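Local coordinates for protein kallikrein-10 (Homo sapiens, PDB 5LPE) that acts as a secreted, zymogen-like serine peptidase of the kallikrein family that is inhibited by zinc and has a tumour-suppressor role in breast and prostate cancer, at residues P49-V54 with E65-T70; R90-D95 with I200-V205; Y118-P123 with Q219-M224; C148-I153 with G175-Q180. One frame throughout, in Å; residues are numbered along the deposited sequence.

Interaction 1: P49-V54 with E65-T70; sequences PLWARV and EQLRRT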
# COMPACT_ATOMS: atom_id res chain seq x y z
N PRO A 49 17.86 -5.65 -3.86
CA PRO A 49 17.73 -4.87 -2.62
C PRO A 49 16.98 -3.56 -2.80
O PRO A 49 16.95 -3.04 -3.92
CB PRO A 49 19.18 -4.59 -2.24
CG PRO A 49 19.95 -4.75 -3.50
CD PRO A 49 19.26 -5.81 -4.26
N LEU A 50 16.43 -3.03 -1.71
CA LEU A 50 15.61 -1.82 -1.74
C LEU A 50 16.11 -0.80 -0.73
O LEU A 50 16.86 -1.12 0.20
CB LEU A 50 14.14 -2.14 -1.44
CG LEU A 50 13.34 -2.88 -2.50
CD1 LEU A 50 11.88 -2.94 -2.11
CD2 LEU A 50 13.51 -2.23 -3.86
N TRP A 51 15.67 0.45 -0.92
CA TRP A 51 15.88 1.48 0.08
C TRP A 51 14.70 2.44 0.07
O TRP A 51 14.08 2.67 -0.97
CB TRP A 51 17.21 2.21 -0.13
CG TRP A 51 17.41 2.86 -1.47
CD1 TRP A 51 17.86 2.25 -2.61
CD2 TRP A 51 17.22 4.25 -1.80
NE1 TRP A 51 17.93 3.18 -3.64
CE2 TRP A 51 17.56 4.41 -3.16
CE3 TRP A 51 16.80 5.37 -1.08
CZ2 TRP A 51 17.47 5.64 -3.82
CZ3 TRP A 51 16.71 6.60 -1.74
CH2 TRP A 51 17.05 6.72 -3.09
N ALA A 52 14.41 3.01 1.24
CA ALA A 52 13.12 3.64 1.53
C ALA A 52 13.30 5.12 1.83
O ALA A 52 14.02 5.48 2.77
CB ALA A 52 12.45 2.95 2.72
N ARG A 53 12.64 5.96 1.04
CA ARG A 53 12.51 7.38 1.33
C ARG A 53 11.18 7.60 2.05
O ARG A 53 10.12 7.32 1.49
CB ARG A 53 12.57 8.23 0.06
CG ARG A 53 12.86 9.70 0.37
CD ARG A 53 12.91 10.59 -0.86
NE ARG A 53 11.87 11.62 -0.79
CZ ARG A 53 10.70 11.55 -1.42
NH1 ARG A 53 9.81 12.52 -1.29
NH2 ARG A 53 10.43 10.50 -2.20
N VAL A 54 11.23 8.10 3.27
CA VAL A 54 10.03 8.22 4.09
C VAL A 54 9.66 9.69 4.28
O VAL A 54 10.52 10.57 4.24
CB VAL A 54 10.19 7.52 5.46
CG1 VAL A 54 10.45 6.05 5.26
CG2 VAL A 54 11.31 8.16 6.25
N GLU A 65 13.17 13.87 3.19
CA GLU A 65 13.21 14.17 4.58
C GLU A 65 14.07 13.15 5.27
O GLU A 65 15.13 13.51 5.78
CB GLU A 65 11.81 14.13 5.14
CG GLU A 65 11.06 15.42 4.92
CD GLU A 65 10.73 16.16 6.19
OE1 GLU A 65 10.74 15.55 7.25
OE2 GLU A 65 10.44 17.35 6.12
N GLN A 66 13.72 11.88 5.20
CA GLN A 66 14.54 10.88 5.84
C GLN A 66 14.74 9.70 4.95
O GLN A 66 13.80 9.09 4.51
CB GLN A 66 13.97 10.49 7.18
CG GLN A 66 13.83 11.69 8.09
CD GLN A 66 12.99 11.48 9.33
OE1 GLN A 66 12.99 10.43 9.94
NE2 GLN A 66 12.32 12.53 9.74
N LEU A 67 16.00 9.39 4.72
CA LEU A 67 16.35 8.29 3.88
C LEU A 67 16.78 7.15 4.71
O LEU A 67 17.49 7.30 5.66
CB LEU A 67 17.51 8.67 2.97
CG LEU A 67 17.18 9.56 1.81
CD1 LEU A 67 18.33 9.68 0.84
CD2 LEU A 67 15.97 9.00 1.11
N ARG A 68 16.36 5.98 4.32
CA ARG A 68 16.82 4.80 5.03
C ARG A 68 16.98 3.69 4.01
O ARG A 68 16.57 3.81 2.86
CB ARG A 68 15.86 4.33 6.14
CG ARG A 68 15.65 5.30 7.26
CD ARG A 68 16.89 5.49 8.11
NE ARG A 68 16.53 6.18 9.34
CZ ARG A 68 16.42 7.49 9.46
NH1 ARG A 68 16.66 8.27 8.42
NH2 ARG A 68 16.09 8.03 10.62
N ARG A 69 17.60 2.61 4.43
CA ARG A 69 17.67 1.42 3.61
C ARG A 69 17.18 0.24 4.38
O ARG A 69 17.10 0.26 5.61
CB ARG A 69 19.07 1.14 3.15
CG ARG A 69 19.50 2.20 2.31
CD ARG A 69 20.88 2.00 2.05
NE ARG A 69 21.62 3.01 2.75
CZ ARG A 69 22.79 3.41 2.32
NH1 ARG A 69 23.45 4.38 2.94
NH2 ARG A 69 23.20 2.93 1.14
N THR A 70 16.90 -0.82 3.65
CA THR A 70 16.31 -1.99 4.25
C THR A 70 17.38 -3.05 4.46
O THR A 70 18.39 -3.10 3.75
CB THR A 70 15.13 -2.48 3.40
OG1 THR A 70 15.59 -2.83 2.10
CG2 THR A 70 14.13 -1.36 3.23

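Interaction 2: R90-D95 with I200-V205; sequences RTDEHD and ILSWGV. With ZN (zinc ion), chain F; SO4 (sulfate ion), chain C.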
# COMPACT_ATOMS: atom_id res chain seq x y z
N ARG A 90 -3.11 -16.12 -13.61
CA ARG A 90 -2.89 -16.04 -12.17
C ARG A 90 -2.02 -14.85 -11.75
O ARG A 90 -1.12 -14.40 -12.46
CB ARG A 90 -2.29 -17.34 -11.64
CG ARG A 90 -3.35 -18.29 -11.09
CD ARG A 90 -4.48 -17.52 -10.41
NE ARG A 90 -5.61 -18.40 -10.11
CZ ARG A 90 -6.82 -17.98 -9.76
NH1 ARG A 90 -7.09 -16.69 -9.68
NH2 ARG A 90 -7.78 -18.87 -9.49
N THR A 91 -2.31 -14.33 -10.57
CA THR A 91 -1.69 -13.14 -10.03
C THR A 91 -0.97 -13.51 -8.74
O THR A 91 -1.09 -14.63 -8.25
CB THR A 91 -2.75 -12.06 -9.77
OG1 THR A 91 -4.00 -12.69 -9.47
CG2 THR A 91 -2.91 -11.17 -10.99
N ASP A 92 -0.25 -12.54 -8.17
CA ASP A 92 0.43 -12.81 -6.91
C ASP A 92 -0.59 -12.97 -5.80
O ASP A 92 -1.45 -12.11 -5.60
CB ASP A 92 1.40 -11.70 -6.51
CG ASP A 92 1.93 -10.94 -7.67
OD1 ASP A 92 2.93 -11.39 -8.27
OD2 ASP A 92 1.38 -9.85 -7.95
N GLU A 93 -0.47 -14.04 -5.05
CA GLU A 93 -1.41 -14.28 -3.98
C GLU A 93 -0.67 -14.27 -2.64
O GLU A 93 0.42 -14.83 -2.53
CB GLU A 93 -2.19 -15.57 -4.25
CG GLU A 93 -2.91 -15.62 -5.65
CD GLU A 93 -3.58 -14.29 -6.15
OE1 GLU A 93 -3.74 -14.15 -7.39
OE2 GLU A 93 -3.96 -13.41 -5.34
N HIS A 94 -1.28 -13.60 -1.65
CA HIS A 94 -0.63 -13.26 -0.38
C HIS A 94 0.59 -12.35 -0.58
O HIS A 94 1.61 -12.52 0.09
CB HIS A 94 -0.20 -14.50 0.42
CG HIS A 94 -1.32 -15.35 0.93
ND1 HIS A 94 -2.30 -14.87 1.76
CD2 HIS A 94 -1.59 -16.67 0.74
CE1 HIS A 94 -3.14 -15.85 2.06
NE2 HIS A 94 -2.73 -16.95 1.45
N ASP A 95 0.51 -11.36 -1.48
CA ASP A 95 1.73 -10.61 -1.73
C ASP A 95 1.77 -9.47 -0.72
O ASP A 95 1.16 -8.42 -0.90
CB ASP A 95 1.87 -10.12 -3.17
CG ASP A 95 0.68 -9.34 -3.67
OD1 ASP A 95 -0.39 -9.41 -3.02
OD2 ASP A 95 0.82 -8.69 -4.73
N ILE A 200 -2.94 -3.17 0.96
CA ILE A 200 -1.77 -2.88 0.12
C ILE A 200 -2.09 -3.31 -1.31
O ILE A 200 -2.55 -4.43 -1.54
CB ILE A 200 -0.52 -3.60 0.65
CG1 ILE A 200 -0.16 -3.07 2.05
CG2 ILE A 200 0.64 -3.41 -0.33
CD1 ILE A 200 0.46 -1.72 2.04
N LEU A 201 -1.84 -2.41 -2.26
CA LEU A 201 -2.21 -2.63 -3.65
C LEU A 201 -1.47 -3.83 -4.24
O LEU A 201 -0.24 -3.87 -4.24
CB LEU A 201 -1.90 -1.38 -4.46
CG LEU A 201 -2.22 -1.39 -5.94
CD1 LEU A 201 -3.67 -1.74 -6.19
CD2 LEU A 201 -1.87 -0.03 -6.47
N SER A 202 -2.23 -4.80 -4.74
CA SER A 202 -1.66 -6.01 -5.31
C SER A 202 -1.64 -5.94 -6.84
O SER A 202 -0.56 -5.95 -7.43
CB SER A 202 -2.41 -7.26 -4.83
OG SER A 202 -1.71 -8.46 -5.14
N TRP A 203 -2.81 -5.89 -7.48
CA TRP A 203 -2.92 -5.73 -8.93
C TRP A 203 -4.24 -5.04 -9.25
O TRP A 203 -4.97 -4.62 -8.35
CB TRP A 203 -2.82 -7.08 -9.66
CG TRP A 203 -3.70 -8.13 -9.05
CD1 TRP A 203 -3.43 -8.90 -7.94
CD2 TRP A 203 -4.99 -8.52 -9.51
NE1 TRP A 203 -4.48 -9.75 -7.70
CE2 TRP A 203 -5.45 -9.53 -8.64
CE3 TRP A 203 -5.80 -8.12 -10.57
CZ2 TRP A 203 -6.67 -10.13 -8.80
CZ3 TRP A 203 -7.01 -8.71 -10.72
CH2 TRP A 203 -7.44 -9.72 -9.84
N GLY A 204 -4.55 -4.91 -10.53
CA GLY A 204 -5.79 -4.29 -10.96
C GLY A 204 -5.70 -2.82 -11.29
O GLY A 204 -6.73 -2.15 -11.34
N VAL A 205 -4.49 -2.28 -11.48
CA VAL A 205 -4.36 -0.89 -11.88
C VAL A 205 -4.59 -0.72 -13.38
O VAL A 205 -5.38 0.12 -13.81
CB VAL A 205 -2.98 -0.35 -11.47
CG1 VAL A 205 -2.95 1.16 -11.62
CG2 VAL A 205 -2.66 -0.76 -10.05
ZN ZN F . 1.69 -8.61 -6.60
S SO4 C . -2.35 -4.94 -13.23
O1 SO4 C . -2.26 -4.78 -14.62
O2 SO4 C . -1.63 -6.15 -13.00
O3 SO4 C . -1.71 -3.89 -12.47
O4 SO4 C . -3.71 -5.14 -12.83

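Interaction 3: Y118-P123 with Q219-M224; sequences YRCAQP and QICKYM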
# COMPACT_ATOMS: atom_id res chain seq x y z
N TYR A 118 -7.47 -2.49 13.36
CA TYR A 118 -8.01 -3.22 14.50
C TYR A 118 -9.33 -3.91 14.16
O TYR A 118 -9.98 -4.48 15.05
CB TYR A 118 -8.16 -2.28 15.70
CG TYR A 118 -9.02 -1.07 15.44
CD1 TYR A 118 -8.48 0.08 14.88
CD2 TYR A 118 -10.36 -1.06 15.77
CE1 TYR A 118 -9.26 1.18 14.65
CE2 TYR A 118 -11.15 0.04 15.55
CZ TYR A 118 -10.60 1.15 14.99
OH TYR A 118 -11.40 2.25 14.78
N ARG A 119 -9.72 -3.90 12.89
CA ARG A 119 -11.07 -4.15 12.41
C ARG A 119 -10.99 -4.21 10.88
O ARG A 119 -10.09 -3.61 10.28
CB ARG A 119 -11.97 -3.01 12.88
CG ARG A 119 -13.48 -3.16 12.83
CD ARG A 119 -14.12 -1.77 13.12
NE ARG A 119 -13.75 -0.75 12.13
CZ ARG A 119 -14.20 -0.72 10.88
NH1 ARG A 119 -15.05 -1.66 10.46
NH2 ARG A 119 -13.81 0.23 10.03
N CYS A 120 -11.95 -4.89 10.26
CA CYS A 120 -12.00 -4.99 8.81
C CYS A 120 -12.99 -3.98 8.25
O CYS A 120 -14.06 -3.76 8.82
CB CYS A 120 -12.41 -6.40 8.35
SG CYS A 120 -11.24 -7.73 8.68
N ALA A 121 -12.60 -3.35 7.15
CA ALA A 121 -13.46 -2.36 6.52
C ALA A 121 -14.49 -3.08 5.66
O ALA A 121 -14.18 -4.07 5.00
CB ALA A 121 -12.63 -1.39 5.69
N GLN A 122 -15.71 -2.60 5.72
CA GLN A 122 -16.81 -3.25 5.03
C GLN A 122 -17.06 -2.63 3.66
O GLN A 122 -16.74 -1.45 3.43
CB GLN A 122 -18.08 -3.18 5.87
CG GLN A 122 -17.89 -3.75 7.27
CD GLN A 122 -17.49 -5.22 7.28
OE1 GLN A 122 -17.91 -6.00 6.43
NE2 GLN A 122 -16.68 -5.60 8.27
N PRO A 123 -17.64 -3.40 2.74
CA PRO A 123 -18.10 -2.81 1.48
C PRO A 123 -18.99 -1.61 1.73
O PRO A 123 -19.85 -1.61 2.62
CB PRO A 123 -18.87 -3.96 0.82
CG PRO A 123 -18.24 -5.19 1.36
CD PRO A 123 -17.81 -4.86 2.77
N GLN A 219 -6.04 -7.56 1.90
CA GLN A 219 -6.84 -7.13 3.04
C GLN A 219 -5.99 -7.29 4.30
O GLN A 219 -5.71 -8.42 4.72
CB GLN A 219 -8.11 -7.97 3.11
CG GLN A 219 -9.16 -7.50 4.06
CD GLN A 219 -10.38 -8.38 3.99
OE1 GLN A 219 -10.32 -9.51 3.50
NE2 GLN A 219 -11.50 -7.87 4.46
N ILE A 220 -5.62 -6.17 4.92
CA ILE A 220 -4.55 -6.18 5.92
C ILE A 220 -5.05 -6.66 7.29
O ILE A 220 -4.26 -7.17 8.09
CB ILE A 220 -3.90 -4.78 5.98
CG1 ILE A 220 -3.36 -4.37 4.60
CG2 ILE A 220 -2.75 -4.72 6.95
CD1 ILE A 220 -2.27 -5.29 4.01
N CYS A 221 -6.35 -6.50 7.58
CA CYS A 221 -6.98 -6.99 8.81
C CYS A 221 -7.02 -8.50 8.91
O CYS A 221 -7.43 -9.02 9.95
CB CYS A 221 -8.42 -6.49 8.92
SG CYS A 221 -9.52 -7.23 7.68
N LYS A 222 -6.66 -9.22 7.84
CA LYS A 222 -6.50 -10.67 7.88
C LYS A 222 -5.08 -11.11 8.15
O LYS A 222 -4.84 -12.31 8.34
CB LYS A 222 -6.95 -11.30 6.55
CG LYS A 222 -8.28 -10.78 6.00
CD LYS A 222 -9.40 -10.98 7.00
CE LYS A 222 -10.72 -11.18 6.30
NZ LYS A 222 -11.76 -11.40 7.33
N TYR A 223 -4.11 -10.19 8.08
CA TYR A 223 -2.70 -10.51 8.24
C TYR A 223 -2.09 -10.06 9.57
O TYR A 223 -0.88 -10.15 9.74
CB TYR A 223 -1.93 -9.95 7.03
CG TYR A 223 -2.29 -10.72 5.77
CD1 TYR A 223 -3.41 -10.38 5.02
CD2 TYR A 223 -1.56 -11.84 5.38
CE1 TYR A 223 -3.76 -11.10 3.90
CE2 TYR A 223 -1.91 -12.58 4.23
CZ TYR A 223 -3.01 -12.19 3.51
OH TYR A 223 -3.40 -12.88 2.39
N MET A 224 -2.90 -9.55 10.50
CA MET A 224 -2.35 -8.92 11.70
C MET A 224 -1.50 -9.88 12.53
O MET A 224 -0.50 -9.46 13.13
CB MET A 224 -3.47 -8.33 12.55
CG MET A 224 -4.11 -7.13 11.89
SD MET A 224 -2.79 -6.08 11.30
CE MET A 224 -2.15 -5.47 12.87

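Interaction 4: C148-I153 with G175-Q180; sequences CSSITI and GLDRGQ. With SO4 (sulfate ion), chain D.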
# COMPACT_ATOMS: atom_id res chain seq x y z
N CYS A 148 -4.58 12.59 -3.90
CA CYS A 148 -5.48 11.77 -3.11
C CYS A 148 -6.76 11.54 -3.89
O CYS A 148 -7.31 12.48 -4.47
CB CYS A 148 -5.79 12.42 -1.76
SG CYS A 148 -4.55 12.25 -0.43
N SER A 149 -7.22 10.29 -3.90
CA SER A 149 -8.45 9.88 -4.56
C SER A 149 -9.25 9.04 -3.57
O SER A 149 -8.69 8.16 -2.91
CB SER A 149 -8.19 9.06 -5.83
OG SER A 149 -7.08 9.54 -6.56
N SER A 150 -10.54 9.34 -3.45
CA SER A 150 -11.40 8.57 -2.59
C SER A 150 -11.83 7.30 -3.30
O SER A 150 -11.89 7.22 -4.52
CB SER A 150 -12.62 9.40 -2.14
OG SER A 150 -13.24 9.98 -3.26
N ILE A 151 -12.09 6.27 -2.51
CA ILE A 151 -12.30 4.94 -3.06
C ILE A 151 -13.39 4.29 -2.24
O ILE A 151 -13.51 4.53 -1.04
CB ILE A 151 -10.97 4.12 -3.06
CG1 ILE A 151 -10.70 3.53 -4.44
CG2 ILE A 151 -11.01 3.04 -2.03
CD1 ILE A 151 -9.25 3.15 -4.69
N THR A 152 -14.15 3.43 -2.90
CA THR A 152 -15.29 2.75 -2.31
C THR A 152 -15.01 1.27 -2.22
O THR A 152 -14.77 0.63 -3.24
CB THR A 152 -16.57 3.01 -3.11
OG1 THR A 152 -16.81 4.42 -3.21
CG2 THR A 152 -17.76 2.32 -2.46
N ILE A 153 -15.03 0.72 -1.01
CA ILE A 153 -14.85 -0.71 -0.89
C ILE A 153 -16.01 -1.39 -1.60
O ILE A 153 -17.18 -1.09 -1.33
CB ILE A 153 -14.75 -1.15 0.58
CG1 ILE A 153 -13.64 -0.42 1.32
CG2 ILE A 153 -14.55 -2.66 0.65
CD1 ILE A 153 -12.26 -0.73 0.84
N GLY A 175 -13.27 0.33 -5.46
CA GLY A 175 -13.79 1.08 -6.59
C GLY A 175 -13.35 2.53 -6.54
O GLY A 175 -13.56 3.22 -5.54
N LEU A 176 -12.80 3.01 -7.64
CA LEU A 176 -12.38 4.39 -7.81
C LEU A 176 -13.50 5.15 -8.50
O LEU A 176 -14.18 4.61 -9.36
CB LEU A 176 -11.12 4.47 -8.66
CG LEU A 176 -10.18 5.67 -8.58
CD1 LEU A 176 -9.71 5.85 -7.16
CD2 LEU A 176 -9.00 5.40 -9.49
N ASP A 177 -13.70 6.40 -8.13
CA ASP A 177 -14.81 7.11 -8.75
C ASP A 177 -14.50 7.42 -10.21
O ASP A 177 -13.34 7.56 -10.61
CB ASP A 177 -15.15 8.36 -7.94
CG ASP A 177 -15.41 8.03 -6.46
OD1 ASP A 177 -15.55 6.82 -6.13
OD2 ASP A 177 -15.45 8.97 -5.63
N ARG A 178 -15.58 7.50 -11.01
CA ARG A 178 -15.49 7.67 -12.46
C ARG A 178 -14.69 8.90 -12.83
O ARG A 178 -14.63 9.88 -12.08
CB ARG A 178 -16.89 7.80 -13.08
CG ARG A 178 -17.64 6.49 -13.24
CD ARG A 178 -16.89 5.47 -14.11
NE ARG A 178 -17.02 5.77 -15.53
CZ ARG A 178 -18.09 5.47 -16.25
NH1 ARG A 178 -19.13 4.88 -15.68
NH2 ARG A 178 -18.13 5.78 -17.55
N GLY A 179 -14.05 8.86 -13.99
CA GLY A 179 -13.23 9.99 -14.37
C GLY A 179 -11.88 10.07 -13.69
O GLY A 179 -11.08 10.93 -14.06
N GLN A 180 -11.59 9.20 -12.73
CA GLN A 180 -10.31 9.17 -12.05
C GLN A 180 -9.34 8.23 -12.75
O GLN A 180 -9.71 7.14 -13.19
CB GLN A 180 -10.49 8.75 -10.60
CG GLN A 180 -11.34 9.72 -9.80
CD GLN A 180 -10.66 11.05 -9.63
OE1 GLN A 180 -9.43 11.13 -9.63
NE2 GLN A 180 -11.44 12.11 -9.48
S SO4 D . -14.10 6.49 -17.11
O1 SO4 D . -13.21 7.41 -17.86
O2 SO4 D . -14.00 5.13 -17.69
O3 SO4 D . -13.69 6.46 -15.69
O4 SO4 D . -15.50 6.97 -17.22

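Interaction 1: P49-V54 with E65-T70
Trp-51 and Leu-67 lie side by side on one face of an antiparallel strand pair. The CD2 methyl of Leu-67 reaches the edge of the indole, in the ring plane and 3.8 Å from Trp-51 CZ3, and also lies against CB and CG of Arg-53. With chi1 at 57° the indole leaves its CB between backbone N and carbonyl carbon, beside Leu-67, while that CB meets CG of Arg-69. On the face of Ala-52 and Arg-68, the Val-54 CG2 methyl touches CB of Gln-66 at 3.7 Å. Between the two faces runs the backbone ladder: Ala-52 N to Arg-68 O (2.8 Å), Arg-68 N to Ala-52 O, and Val-54 N to Gln-66 O (3.0 Å). At the open end of the hairpin, Thr-70 OG1 donates to Leu-50 O at 2.9 Å from above the carbonyl plane. Farther out, Trp-51 NE1 bonds to Gly-24 O and its ring stacks on Phe-22; Arg-68 bonds through NH1 to Leu-67 O and through NH2 to Pro-104 O. In this N-terminal barrel of the chymotrypsin fold, strand 18-23 flanks 51-54, strand 97-101 flanks 66-75, and Ala-52 packs against Val-19, Leu-21 and Leu-101.

Interaction 2: R90-D95 with I200-V205
Asp-95 and Ser-202 form the tight end of this contact. The serine hydroxyl sits in front of the carboxylate, with Ser-202 OG 2.6 Å from Asp-95 OD2 and 2.7 Å from Asp-95 OD1. Ser-202 turns OG anti to its backbone N (chi1 -168°), which carries the hydroxyl across to the aspartate. Asp-95 OD2 also binds zinc at 2.1 Å, and Asp-92 OD2 binds the same ion at 1.9 Å. Ser-202 is thus a second-shell residue that touches a metal ligand. Both Ser-202 and Trp-203 face Val-216, a classic beta bulge at the end of strand 196-203.

The other end is looser. Thr-91 crosses the Trp-203 indole at about a right angle and sets its CG2 methyl over one face, 3.6 Å from the centroid of the five-membered ring, a CH-pi contact. Its hydroxyl is taken up within its own segment by Glu-93 OE1, and Trp-203 NE1 makes no hydrogen bond to it. Thr-91 and Trp-203 are both partly exposed, and just beyond them Gly-204 N meets a sulfate that probably came from the crystallisation liquor.

His-44 supplies the third zinc ligand through ND1, the nitrogen that faces the aspartate in a working charge relay. Zinc therefore lies between His-44 and Asp-95, two members of the likely catalytic triad, and this direct occupation of the relay is consistent with inhibition by zinc.

Interaction 3: Y118-P123 with Q219-M224
Arg-119 meets the other segment through its backbone, its carbonyl O lying 3.6 Å from CB of Cys-221 while the side chain leads away. That same oxygen accepts a hydrogen bond from Gln-198 NE2, so a residue of strand 196-203 holds the chain just where it turns toward the cysteine.

Cys-120 comes next and carries the contact. Its SG is bonded to Cys-221 SG at 2.1 Å, and a chi3 of 99° gives the bridge a right-handed twist. The two halves reach it differently: Cys-120 sends SG anti to its carbonyl carbon (chi1 -67°), whereas Cys-221 holds SG between backbone N and carbonyl carbon (chi1 69°). Lys-222 runs past the bridge, with NZ 3.9 Å from Cys-120 SG; outside the two segments that same NZ pairs with a bound sulfate, probably from the crystallisation liquor. After Cys-120, Ala-121 N makes a weak bond to Gln-198 OE1. Gln-122 then folds back on its own segment, its NE2 giving a weak bond to Cys-120 O at 3.2 Å.

Opposite, Cys-221 sits within a short 3-10 turn, residues 220-222, closed by Tyr-223 N to Ile-220 O at 3.0 Å. Tyr-223 takes the N-cap position of helix 224-230, so the bridge lies just ahead of the C-terminal helix. A disulfide from the linker between the two barrels to the approach of this helix is a trypsin-like feature of the chymotrypsin fold. Here Cys-10 pairs with Cys-148 instead of Cys-120, again as in trypsin.

Interaction 4: C148-I153 with G175-Q180
Ile-151 and Leu-176 cross obliquely, with their CD1 methyls 3.7 Å apart. Leu-176 swings CG anti to its backbone N (chi1 -157°), and this lets its CD1 reach back along the opposite strand to Ser-149 CB, 3.8 Å away, and to the carbonyl O of Ser-150. The leucine methyl therefore fits among three successive residues rather than against one partner.

Asp-177 is set differently. Its side chain stands at about a right angle to that of Thr-152, with 4.0 Å between Thr-152 OG1 and Asp-177 OD1, too far for a bond. The other carboxylate oxygen receives a weak hydrogen bond, Ser-150 OG to Asp-177 OD2 at 3.4 Å.

The backbone supplies the firm link. Thr-152 N donates to Gly-175 O at 2.7 Å, nearly straight at 170° and in the carbonyl plane, and Gly-175 N returns a bond to Thr-152 O. This pairing joins strand 147-153 to strand 171-176, while Ser-149 and Ile-151 bond on to strand 126-131.

Past the strand, a type II turn from Asp-177 to Gln-180 presents Arg-178 and Gly-179 to a sulfate, probably from the crystallisation liquor, that Ser-210 OG and Ala-211 N also hold. Arg-178 NE meets sulfate O4 at 2.6 Å at the edge of the guanidinium and in its plane, NH2 holds the same oxygen, and Gly-179 N binds O3. The contact thus pairs a firmly bonded backbone with a weak polar fringe, and its turn offers an anion one charged group and a backbone N-H.

Overall arrangement
Interaction 1 belongs to the N-terminal barrel and interaction 4 to the C-terminal one; their centres are 29 Å apart, on opposite sides of the chain's centre. Interaction 2 brings the loop of Asp-92 and Asp-95 onto the C-terminal barrel and holds the zinc site, while the Leu-50 side chain of interaction 1 stays about 12 Å from the metal. Interaction 3 touches two of the others. Its Tyr-223 OH probably hydrogen-bonds to His-94 ND1 of interaction 2, and its Ile-220 packs on Ile-200 of the same contact. Toward interaction 4, Pro-123 CA lies 3.6 Å from Ile-153 CG2. Interaction 4 is nested within the chain loops closed by interactions 2 and 3, away from the active site.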